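Local coordinates for protein 3'-5' exonuclease crn-4 (Caenorhabditis elegans, PDB 5DK5) that degrades RNA and DNA from the 3' end as a metal-dependent DEDDh-family exonuclease and takes part in breaking down DNA during apoptosis, at residues L21-F26 with A45-D50; K115-C120 with Q147-Y152; D54-D59 with I201-I206. All coordinates share one frame; numbering follows the deposited sequence.

Contact 1. Residues L21-F26 with A45-D50; sequences LLILDF and AIVAYD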
loop_
_atom_site.group_PDB
_atom_site.type_symbol
_atom_site.label_atom_id
_atom_site.label_comp_id
_atom_site.label_asym_id
_atom_site.label_seq_id
_atom_site.Cartn_x
_atom_site.Cartn_y
_atom_site.Cartn_z
ATOM N N LEU B 21 16.506 -22.900 21.623
ATOM C CA LEU B 21 16.686 -21.813 20.669
ATOM C C LEU B 21 15.475 -21.711 19.748
ATOM O O LEU B 21 15.089 -22.684 19.100
ATOM C CB LEU B 21 17.958 -22.018 19.846
ATOM C CG LEU B 21 19.281 -21.976 20.613
ATOM C CD1 LEU B 21 20.435 -22.312 19.685
ATOM C CD2 LEU B 21 19.495 -20.613 21.261
ATOM N N LEU B 22 14.883 -20.523 19.697
ATOM C CA LEU B 22 13.707 -20.278 18.874
ATOM C C LEU B 22 14.100 -19.540 17.603
ATOM O O LEU B 22 14.450 -18.366 17.644
ATOM C CB LEU B 22 12.666 -19.468 19.648
ATOM C CG LEU B 22 12.186 -20.069 20.971
ATOM C CD1 LEU B 22 11.184 -19.139 21.638
ATOM C CD2 LEU B 22 11.578 -21.451 20.761
ATOM N N ILE B 23 14.042 -20.233 16.473
ATOM C CA ILE B 23 14.362 -19.613 15.197
ATOM C C ILE B 23 13.188 -18.733 14.772
ATOM O O ILE B 23 12.124 -19.237 14.419
ATOM C CB ILE B 23 14.666 -20.660 14.110
ATOM C CG1 ILE B 23 15.924 -21.455 14.466
ATOM C CG2 ILE B 23 14.858 -19.991 12.752
ATOM C CD1 ILE B 23 15.677 -22.644 15.374
ATOM N N LEU B 24 13.395 -17.421 14.809
ATOM C CA LEU B 24 12.327 -16.452 14.578
ATOM C C LEU B 24 12.413 -15.826 13.189
ATOM O O LEU B 24 13.505 -15.608 12.665
ATOM C CB LEU B 24 12.380 -15.362 15.653
ATOM C CG LEU B 24 11.422 -14.179 15.514
ATOM C CD1 LEU B 24 10.992 -13.704 16.892
ATOM C CD2 LEU B 24 12.066 -13.033 14.747
ATOM N N ASP B 25 11.255 -15.528 12.604
ATOM C CA ASP B 25 11.197 -14.906 11.285
ATOM C C ASP B 25 9.951 -14.043 11.106
ATOM O O ASP B 25 8.828 -14.504 11.313
ATOM C CB ASP B 25 11.231 -15.968 10.189
ATOM C CG ASP B 25 11.224 -15.366 8.799
ATOM O OD1 ASP B 25 10.133 -15.034 8.291
ATOM O OD2 ASP B 25 12.315 -15.220 8.215
ATOM N N PHE B 26 10.169 -12.792 10.709
ATOM C CA PHE B 26 9.084 -11.881 10.370
ATOM C C PHE B 26 9.061 -11.616 8.871
ATOM O O PHE B 26 10.106 -11.482 8.236
ATOM C CB PHE B 26 9.222 -10.548 11.114
ATOM C CG PHE B 26 8.933 -10.629 12.586
ATOM C CD1 PHE B 26 7.721 -11.113 13.048
ATOM C CD2 PHE B 26 9.866 -10.185 13.509
ATOM C CE1 PHE B 26 7.453 -11.170 14.402
ATOM C CE2 PHE B 26 9.604 -10.241 14.864
ATOM C CZ PHE B 26 8.395 -10.735 15.311
ATOM N N ALA B 45 6.524 -16.221 12.379
ATOM C CA ALA B 45 6.899 -17.635 12.331
ATOM C C ALA B 45 8.052 -17.971 13.274
ATOM O O ALA B 45 9.081 -17.294 13.283
ATOM C CB ALA B 45 7.262 -18.030 10.907
ATOM N N ILE B 46 7.866 -19.028 14.059
ATOM C CA ILE B 46 8.894 -19.518 14.971
ATOM C C ILE B 46 8.952 -21.044 14.936
ATOM O O ILE B 46 7.922 -21.710 14.834
ATOM C CB ILE B 46 8.645 -19.057 16.428
ATOM C CG1 ILE B 46 8.601 -17.528 16.512
ATOM C CG2 ILE B 46 9.734 -19.600 17.360
ATOM C CD1 ILE B 46 8.200 -16.992 17.877
ATOM N N VAL B 47 10.166 -21.585 15.005
ATOM C CA VAL B 47 10.373 -23.016 15.194
ATOM C C VAL B 47 11.420 -23.218 16.284
ATOM O O VAL B 47 12.414 -22.494 16.349
ATOM C CB VAL B 47 10.816 -23.722 13.892
ATOM C CG1 VAL B 47 12.160 -23.195 13.414
ATOM C CG2 VAL B 47 10.874 -25.231 14.097
ATOM N N ALA B 48 11.185 -24.204 17.144
ATOM C CA ALA B 48 12.050 -24.439 18.292
ATOM C C ALA B 48 13.155 -25.437 17.960
ATOM O O ALA B 48 12.943 -26.386 17.206
ATOM C CB ALA B 48 11.229 -24.932 19.468
ATOM N N TYR B 49 14.336 -25.204 18.524
ATOM C CA TYR B 49 15.458 -26.128 18.393
ATOM C C TYR B 49 15.935 -26.582 19.766
ATOM O O TYR B 49 16.266 -25.763 20.623
ATOM C CB TYR B 49 16.608 -25.481 17.623
ATOM C CG TYR B 49 17.855 -26.332 17.574
ATOM C CD1 TYR B 49 17.917 -27.464 16.771
ATOM C CD2 TYR B 49 18.974 -26.002 18.325
ATOM C CE1 TYR B 49 19.055 -28.246 16.724
ATOM C CE2 TYR B 49 20.117 -26.777 18.282
ATOM C CZ TYR B 49 20.152 -27.896 17.480
ATOM O OH TYR B 49 21.285 -28.668 17.434
ATOM N N ASP B 50 15.959 -27.897 19.963
ATOM C CA ASP B 50 16.404 -28.490 21.218
ATOM C C ASP B 50 17.922 -28.641 21.188
ATOM O O ASP B 50 18.456 -29.476 20.459
ATOM C CB ASP B 50 15.715 -29.842 21.433
ATOM C CG ASP B 50 15.990 -30.438 22.805
ATOM O OD1 ASP B 50 17.163 -30.491 23.220
ATOM O OD2 ASP B 50 15.022 -30.863 23.470
#
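Ile-23 and Val-47 meet at the apolar centre, CB of Ile-23 lying 3.6 Å from CG1 of Val-47 across an antiparallel hydrogen-bonded pair. The isoleucine then bends: a chi2 of 85° brings its CD1 back over the neighbouring strand, 3.4 Å from Val-47 O. The same methyl also reaches Tyr-49 CB at 3.7 Å, the two side chains crossing at a slant. Leu-21 runs beside Tyr-49 and points the same way, with CD1 near ring atom CD2. Helix 191-207 covers this side, setting Ile-198 against Ile-23 and Ile-206 against Tyr-49.

The opposite face carries Leu-22, Leu-24, Ile-46 and Ala-48. Here Leu-22 serves two partners, its CB 3.7 Å from Ile-46 CG2 and its branch CD2 equally near Ala-48 CB. Phe-118 and helix 124-136 add further apolar cover to this side.

Between the faces, six backbone hydrogen bonds join the strands in the pairs Leu-21 with Tyr-49, Ile-23 with Val-47 and Asp-25 with Ala-45. The bond from Leu-21 N to Tyr-49 O is 3.0 Å long and nearly straight, at 171°. At the other end Asp-25 N gives its hydrogen to Ala-45 O at 2.9 Å. CA-H groups of Leu-22, Leu-24 and Ile-46 add weaker contacts to carbonyl oxygens.

The polar edges lie at the two ends. Tyr-49 OH is placed for a hydrogen bond to Asp-54 OD1, though modelled unusually close, while Asp-25 holds its carboxylate about 3 Å from a bound magnesium ion, near Glu-27 and Asp-194, the other magnesium-binding residues. The chemistry implies that the reciprocal bonds between Asp-25 and Ala-45 fix the backbone of a metal-binding residue, consistent with a DEDDh active site built on this sheet.

Contact 2. Residues K115-C120 with Q147-Y152; sequences KFAFVC and QYINLY. With IPA (isopropyl alcohol), chain L.
Ile-149 lies against Val-119 in a parallel bridge, and its side chain can be followed outward atom by atom. CB rests 3.6 Å from Phe-118 O and also meets Val-119 CG2. CG1, anti to the carbonyl carbon (chi1 -55°), continues over Phe-118 O at 3.8 Å. At the tip, CD1 comes 4.0 Å from Val-119 CG2 and slightly farther from Ala-117 CB, so the extended arm crosses Val-119 at a slant.

Val-119 divides its methyls between two partners: CG2 takes the isoleucine, and CG1 stands 4.0 Å from Leu-151 CB. An alanine here would lose both methyls and would probably leave a gap between Ile-149 and Leu-151, whose side chains would be freer to shift.

The backbones are tied by three bonds in succession. Ile-149 N donates to Phe-118 O, Cys-120 N donates to Ile-149 O with an angle of 170°, and Leu-151 N reaches Cys-120 O at 2.9 Å. That last bond carries the strand pairing into the first turn of a helix. Asn-150 is its N-cap, OD1 accepting a weak bond from Tyr-152 N and one from Lys-153 N, while ND2 is held by Glu-216 and also donates to O2 of a bound isopropyl alcohol, probably from the crystallisation liquor, at 3.3 Å. The strand axes run 41° apart, and toward the start of the segments two waters bridge them: one joins Phe-116 O to Gln-147 OE1, the other accepts from Phe-118 N and also bridges to Gln-147 O.

The pair forms the two strands of a beta-alpha-beta crossover whose connecting helix is 124-136. Strand 116-120 is flanked by strand 20-28 and strand 147-150 by strand 216-219, while Leu-151 packs into helix 191-207 against Ile-198, Ile-201, Leu-202 and Met-205.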
loop_
_atom_site.group_PDB
_atom_site.type_symbol
_atom_site.label_atom_id
_atom_site.label_comp_id
_atom_site.label_asym_id
_atom_site.label_seq_id
_atom_site.Cartn_x
_atom_site.Cartn_y
_atom_site.Cartn_z
ATOM N N LYS B 115 16.417 -18.151 29.704
ATOM C CA LYS B 115 16.919 -19.509 29.491
ATOM C C LYS B 115 16.659 -19.991 28.065
ATOM O O LYS B 115 16.848 -21.165 27.748
ATOM C CB LYS B 115 16.293 -20.469 30.502
ATOM C CG LYS B 115 16.795 -20.250 31.918
ATOM C CD LYS B 115 16.367 -21.369 32.848
ATOM C CE LYS B 115 16.894 -21.145 34.256
ATOM N NZ LYS B 115 16.463 -22.216 35.193
ATOM N N PHE B 116 16.219 -19.073 27.213
ATOM C CA PHE B 116 16.093 -19.337 25.787
ATOM C C PHE B 116 16.444 -18.063 25.030
ATOM O O PHE B 116 16.375 -16.968 25.586
ATOM C CB PHE B 116 14.680 -19.807 25.437
ATOM C CG PHE B 116 13.636 -18.735 25.563
ATOM C CD1 PHE B 116 13.036 -18.474 26.782
ATOM C CD2 PHE B 116 13.255 -17.990 24.460
ATOM C CE1 PHE B 116 12.076 -17.489 26.900
ATOM C CE2 PHE B 116 12.294 -17.003 24.571
ATOM C CZ PHE B 116 11.705 -16.751 25.793
ATOM N N ALA B 117 16.831 -18.210 23.767
ATOM C CA ALA B 117 17.194 -17.064 22.937
ATOM C C ALA B 117 16.691 -17.243 21.512
ATOM O O ALA B 117 16.593 -18.364 21.010
ATOM C CB ALA B 117 18.698 -16.864 22.944
ATOM N N PHE B 118 16.375 -16.125 20.865
ATOM C CA PHE B 118 15.902 -16.152 19.490
ATOM C C PHE B 118 17.070 -16.145 18.511
ATOM O O PHE B 118 18.096 -15.513 18.759
ATOM C CB PHE B 118 14.974 -14.966 19.217
ATOM C CG PHE B 118 13.653 -15.064 19.920
ATOM C CD1 PHE B 118 12.623 -15.812 19.379
ATOM C CD2 PHE B 118 13.445 -14.417 21.125
ATOM C CE1 PHE B 118 11.407 -15.910 20.025
ATOM C CE2 PHE B 118 12.232 -14.512 21.777
ATOM C CZ PHE B 118 11.212 -15.260 21.226
ATOM N N VAL B 119 16.899 -16.863 17.406
ATOM C CA VAL B 119 17.895 -16.923 16.345
ATOM C C VAL B 119 17.308 -16.362 15.056
ATOM O O VAL B 119 16.180 -16.692 14.685
ATOM C CB VAL B 119 18.376 -18.366 16.105
ATOM C CG1 VAL B 119 19.451 -18.404 15.025
ATOM C CG2 VAL B 119 18.894 -18.974 17.404
ATOM N N CYS B 120 18.076 -15.511 14.384
ATOM C CA CYS B 120 17.654 -14.914 13.123
ATOM C C CYS B 120 18.814 -14.946 12.136
ATOM O O CYS B 120 19.960 -15.172 12.527
ATOM C CB CYS B 120 17.167 -13.479 13.339
ATOM S SG CYS B 120 15.828 -13.321 14.547
ATOM N N GLN B 147 18.040 -9.040 23.147
ATOM C CA GLN B 147 19.220 -9.885 23.025
ATOM C C GLN B 147 18.859 -11.062 22.132
ATOM O O GLN B 147 17.771 -11.625 22.251
ATOM C CB GLN B 147 19.715 -10.364 24.392
ATOM C CG GLN B 147 18.728 -11.236 25.166
ATOM C CD GLN B 147 19.372 -11.951 26.340
ATOM O OE1 GLN B 147 19.081 -13.120 26.602
ATOM N NE2 GLN B 147 20.250 -11.255 27.055
ATOM N N TYR B 148 19.755 -11.422 21.223
ATOM C CA TYR B 148 19.460 -12.486 20.273
ATOM C C TYR B 148 20.715 -12.982 19.571
ATOM O O TYR B 148 21.810 -12.464 19.787
ATOM C CB TYR B 148 18.442 -12.004 19.237
ATOM C CG TYR B 148 18.913 -10.821 18.426
ATOM C CD1 TYR B 148 18.676 -9.521 18.855
ATOM C CD2 TYR B 148 19.589 -11.003 17.229
ATOM C CE1 TYR B 148 19.103 -8.437 18.115
ATOM C CE2 TYR B 148 20.020 -9.926 16.481
ATOM C CZ TYR B 148 19.774 -8.645 16.929
ATOM O OH TYR B 148 20.201 -7.566 16.191
ATOM N N ILE B 149 20.531 -13.992 18.727
ATOM C CA ILE B 149 21.628 -14.616 18.003
ATOM C C ILE B 149 21.540 -14.312 16.513
ATOM O O ILE B 149 20.650 -14.805 15.820
ATOM C CB ILE B 149 21.635 -16.143 18.213
ATOM C CG1 ILE B 149 21.682 -16.457 19.714
ATOM C CG2 ILE B 149 22.811 -16.778 17.466
ATOM C CD1 ILE B 149 21.763 -17.929 20.060
ATOM N N ASN B 150 22.465 -13.490 16.031
ATOM C CA ASN B 150 22.605 -13.245 14.603
ATOM C C ASN B 150 23.413 -14.383 13.993
ATOM O O ASN B 150 24.637 -14.423 14.115
ATOM C CB ASN B 150 23.279 -11.896 14.351
ATOM C CG ASN B 150 23.257 -11.491 12.890
ATOM O OD1 ASN B 150 23.267 -12.334 11.992
ATOM N ND2 ASN B 150 23.227 -10.189 12.644
ATOM N N LEU B 151 22.720 -15.315 13.345
ATOM C CA LEU B 151 23.358 -16.537 12.872
ATOM C C LEU B 151 24.352 -16.266 11.749
ATOM O O LEU B 151 25.344 -16.981 11.605
ATOM C CB LEU B 151 22.303 -17.539 12.397
ATOM C CG LEU B 151 22.802 -18.973 12.202
ATOM C CD1 LEU B 151 23.198 -19.592 13.530
ATOM C CD2 LEU B 151 21.744 -19.822 11.520
ATOM N N TYR B 152 24.086 -15.234 10.953
ATOM C CA TYR B 152 24.956 -14.899 9.832
ATOM C C TYR B 152 26.280 -14.340 10.334
ATOM O O TYR B 152 27.320 -14.500 9.694
ATOM C CB TYR B 152 24.286 -13.888 8.903
ATOM C CG TYR B 152 25.089 -13.602 7.656
ATOM C CD1 TYR B 152 25.075 -14.484 6.586
ATOM C CD2 TYR B 152 25.861 -12.453 7.549
ATOM C CE1 TYR B 152 25.807 -14.233 5.444
ATOM C CE2 TYR B 152 26.597 -12.192 6.407
ATOM C CZ TYR B 152 26.566 -13.085 5.359
ATOM O OH TYR B 152 27.296 -12.832 4.220
HETATM C C1 IPA L . 24.900 -9.339 8.985
HETATM C C2 IPA L . 23.410 -9.118 8.854
HETATM C C3 IPA L . 23.109 -8.383 7.565
HETATM O O2 IPA L . 22.969 -8.340 9.940
HETATM O O HOH W 1 16.837 -14.195 25.457
HETATM O O HOH W 2 16.237 -13.844 22.728
#

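Contact 3. Residues D54-D59 with I201-I206; sequences DKIRED and ILQRMI
The side chains of Gln-203 and Asp-54 cross at about a right angle, and their amide and carboxylate planes stand 73° apart. Over one face of the amide lies the end of Ile-56, with CD1 3.5 Å from Gln-203 OE1. Asp-54 OD1 comes closest to Gln-203 CG, at 3.4 Å, with NE2 next nearest. Ile-206 CD1 approaches the same oxygen at 4.0 Å, giving it an apolar neighbour. A third flat group, the guanidinium of Arg-57, grips Asp-59 side-on within its own segment, one nitrogen to each carboxylate oxygen: OD2 lies in plane at the edge, 2.6 Å from NH2 in a salt bridge, whereas OD1, the partner of NE, is tilted out of that plane.

Gln-203 reaches Asp-54 and Ile-56 because its chain is extended through CD, CG anti to the backbone N (chi1 -176°) and the next bond extended as well. Its NE2 gives Asp-54 O a weak, bent bond of 3.3 Å. A water adds a second route, accepting from NE2 and from Ile-56 N at 3.0 Å.

Here the last turns of helix 191-207, which bears the magnesium-binding Asp-194 near its other end, lie against the start of strand 55-65, the outermost strand on this side of the RNase H-like sheet. The strand enters through a G1 beta bulge in which Asp-54 and Lys-55 both face Asp-50; a positive phi of 53° at Asp-54 suits the first position of such a bulge.

The main polar partner of the Asp-54 carboxylate, the Tyr-49 hydroxyl, lies outside the two segments. The tyrosine side chain also touches Ile-56 and Gln-203. Farther along the strand, Ile-56 packs on Ala-199 and Thr-200 of the helix, and Arg-57 pairs its backbone with Ala-48.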
loop_
_atom_site.group_PDB
_atom_site.type_symbol
_atom_site.label_atom_id
_atom_site.label_comp_id
_atom_site.label_asym_id
_atom_site.label_seq_id
_atom_site.Cartn_x
_atom_site.Cartn_y
_atom_site.Cartn_z
ATOM N N ASP B 54 19.836 -31.946 20.292
ATOM C CA ASP B 54 20.139 -31.690 18.887
ATOM C C ASP B 54 18.964 -32.084 17.993
ATOM O O ASP B 54 19.104 -32.928 17.106
ATOM C CB ASP B 54 21.402 -32.450 18.471
ATOM C CG ASP B 54 21.880 -32.078 17.080
ATOM O OD1 ASP B 54 21.708 -30.907 16.684
ATOM O OD2 ASP B 54 22.423 -32.959 16.379
ATOM N N LYS B 55 17.806 -31.479 18.239
ATOM C CA LYS B 55 16.585 -31.845 17.527
ATOM C C LYS B 55 15.763 -30.624 17.126
ATOM O O LYS B 55 15.330 -29.848 17.975
ATOM C CB LYS B 55 15.734 -32.781 18.391
ATOM C CG LYS B 55 14.433 -33.241 17.740
ATOM C CD LYS B 55 14.684 -33.994 16.444
ATOM C CE LYS B 55 13.385 -34.426 15.794
ATOM N NZ LYS B 55 13.625 -35.078 14.478
ATOM N N ILE B 56 15.553 -30.467 15.822
ATOM C CA ILE B 56 14.650 -29.445 15.308
ATOM C C ILE B 56 13.214 -29.893 15.543
ATOM O O ILE B 56 12.753 -30.867 14.947
ATOM C CB ILE B 56 14.874 -29.180 13.805
ATOM C CG1 ILE B 56 16.313 -28.716 13.560
ATOM C CG2 ILE B 56 13.875 -28.139 13.287
ATOM C CD1 ILE B 56 16.674 -28.541 12.099
ATOM N N ARG B 57 12.513 -29.179 16.419
ATOM C CA ARG B 57 11.150 -29.538 16.796
ATOM C C ARG B 57 10.129 -28.797 15.942
ATOM O O ARG B 57 9.624 -27.744 16.333
ATOM C CB ARG B 57 10.918 -29.236 18.277
ATOM C CG ARG B 57 11.844 -29.998 19.218
ATOM C CD ARG B 57 11.604 -31.497 19.156
ATOM N NE ARG B 57 10.214 -31.834 19.449
ATOM C CZ ARG B 57 9.714 -31.991 20.671
ATOM N NH1 ARG B 57 10.484 -31.848 21.743
ATOM N NH2 ARG B 57 8.433 -32.294 20.823
ATOM N N GLU B 58 9.828 -29.355 14.774
ATOM C CA GLU B 58 8.857 -28.755 13.870
ATOM C C GLU B 58 7.454 -28.822 14.465
ATOM O O GLU B 58 6.576 -28.041 14.096
ATOM C CB GLU B 58 8.889 -29.450 12.508
ATOM C CG GLU B 58 10.242 -29.362 11.811
ATOM C CD GLU B 58 10.202 -29.825 10.364
ATOM O OE1 GLU B 58 11.286 -30.051 9.784
ATOM O OE2 GLU B 58 9.093 -29.958 9.801
ATOM N N ASP B 59 7.252 -29.755 15.389
ATOM C CA ASP B 59 5.980 -29.882 16.093
ATOM C C ASP B 59 5.797 -28.745 17.097
ATOM O O ASP B 59 4.672 -28.412 17.471
ATOM C CB ASP B 59 5.892 -31.233 16.805
ATOM C CG ASP B 59 7.069 -31.486 17.727
ATOM O OD1 ASP B 59 8.186 -31.023 17.411
ATOM O OD2 ASP B 59 6.879 -32.151 18.766
ATOM N N ILE B 201 20.445 -24.911 9.090
ATOM C CA ILE B 201 21.761 -24.286 9.060
ATOM C C ILE B 201 22.342 -24.250 10.468
ATOM O O ILE B 201 23.491 -24.635 10.684
ATOM C CB ILE B 201 21.698 -22.856 8.485
ATOM C CG1 ILE B 201 21.365 -22.899 6.993
ATOM C CG2 ILE B 201 23.027 -22.123 8.681
ATOM C CD1 ILE B 201 20.860 -21.581 6.441
ATOM N N LEU B 202 21.535 -23.786 11.418
ATOM C CA LEU B 202 21.941 -23.711 12.817
ATOM C C LEU B 202 22.416 -25.068 13.320
ATOM O O LEU B 202 23.446 -25.169 13.983
ATOM C CB LEU B 202 20.780 -23.205 13.679
ATOM C CG LEU B 202 20.966 -23.246 15.198
ATOM C CD1 LEU B 202 22.106 -22.343 15.633
ATOM C CD2 LEU B 202 19.676 -22.854 15.894
ATOM N N GLN B 203 21.658 -26.110 12.992
ATOM C CA GLN B 203 21.986 -27.468 13.408
ATOM C C GLN B 203 23.309 -27.922 12.803
ATOM O O GLN B 203 24.206 -28.376 13.512
ATOM C CB GLN B 203 20.867 -28.430 13.001
ATOM C CG GLN B 203 21.059 -29.860 13.483
ATOM C CD GLN B 203 19.889 -30.753 13.123
ATOM O OE1 GLN B 203 19.424 -30.760 11.983
ATOM N NE2 GLN B 203 19.399 -31.509 14.100
ATOM N N ARG B 204 23.420 -27.795 11.484
ATOM C CA ARG B 204 24.625 -28.201 10.769
ATOM C C ARG B 204 25.848 -27.448 11.275
ATOM O O ARG B 204 26.945 -28.001 11.335
ATOM C CB ARG B 204 24.455 -27.975 9.264
ATOM C CG ARG B 204 25.711 -28.228 8.432
ATOM C CD ARG B 204 26.200 -29.663 8.542
ATOM N NE ARG B 204 25.291 -30.604 7.892
ATOM C CZ ARG B 204 25.323 -30.916 6.600
ATOM N NH1 ARG B 204 26.222 -30.368 5.790
ATOM N NH2 ARG B 204 24.449 -31.783 6.111
ATOM N N MET B 205 25.655 -26.184 11.635
ATOM C CA MET B 205 26.761 -25.351 12.081
ATOM C C MET B 205 27.397 -25.882 13.365
ATOM O O MET B 205 28.620 -25.990 13.444
ATOM C CB MET B 205 26.297 -23.907 12.283
ATOM C CG MET B 205 26.270 -23.102 10.995
ATOM S SD MET B 205 25.648 -21.422 11.196
ATOM C CE MET B 205 26.879 -20.720 12.293
ATOM N N ILE B 206 26.584 -26.220 14.363
ATOM C CA ILE B 206 27.132 -26.696 15.631
ATOM C C ILE B 206 27.705 -28.096 15.448
ATOM O O ILE B 206 28.642 -28.491 16.143
ATOM C CB ILE B 206 26.078 -26.697 16.778
ATOM C CG1 ILE B 206 25.108 -27.886 16.682
ATOM C CG2 ILE B 206 25.319 -25.375 16.802
ATOM C CD1 ILE B 206 24.284 -28.088 17.931
HETATM O O HOH W 3 16.416 -32.402 13.762
#

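Contacts 1 and 2 are buried in the central sheet and share a border, where backbone bonds join Leu-22 and Leu-24 to Val-119; contact 3 lies at the surface, where an outer strand meets a helix. The chemistry follows this placing. Contact 1 is antiparallel and contact 2 parallel, yet both combine regular main-chain bonding with aliphatic side chains, whereas contact 3 relies on one weak amide bond, a water and a few glancing contacts. Helix 191-207 connects all three: Ile-198 reaches both buried contacts, Leu-202 and Met-205 pack on Leu-151, and Gln-203 belongs to contact 3. Tyr-49 carries contact 1 out to contact 3. Of the three, contact 1 alone includes a magnesium-binding residue.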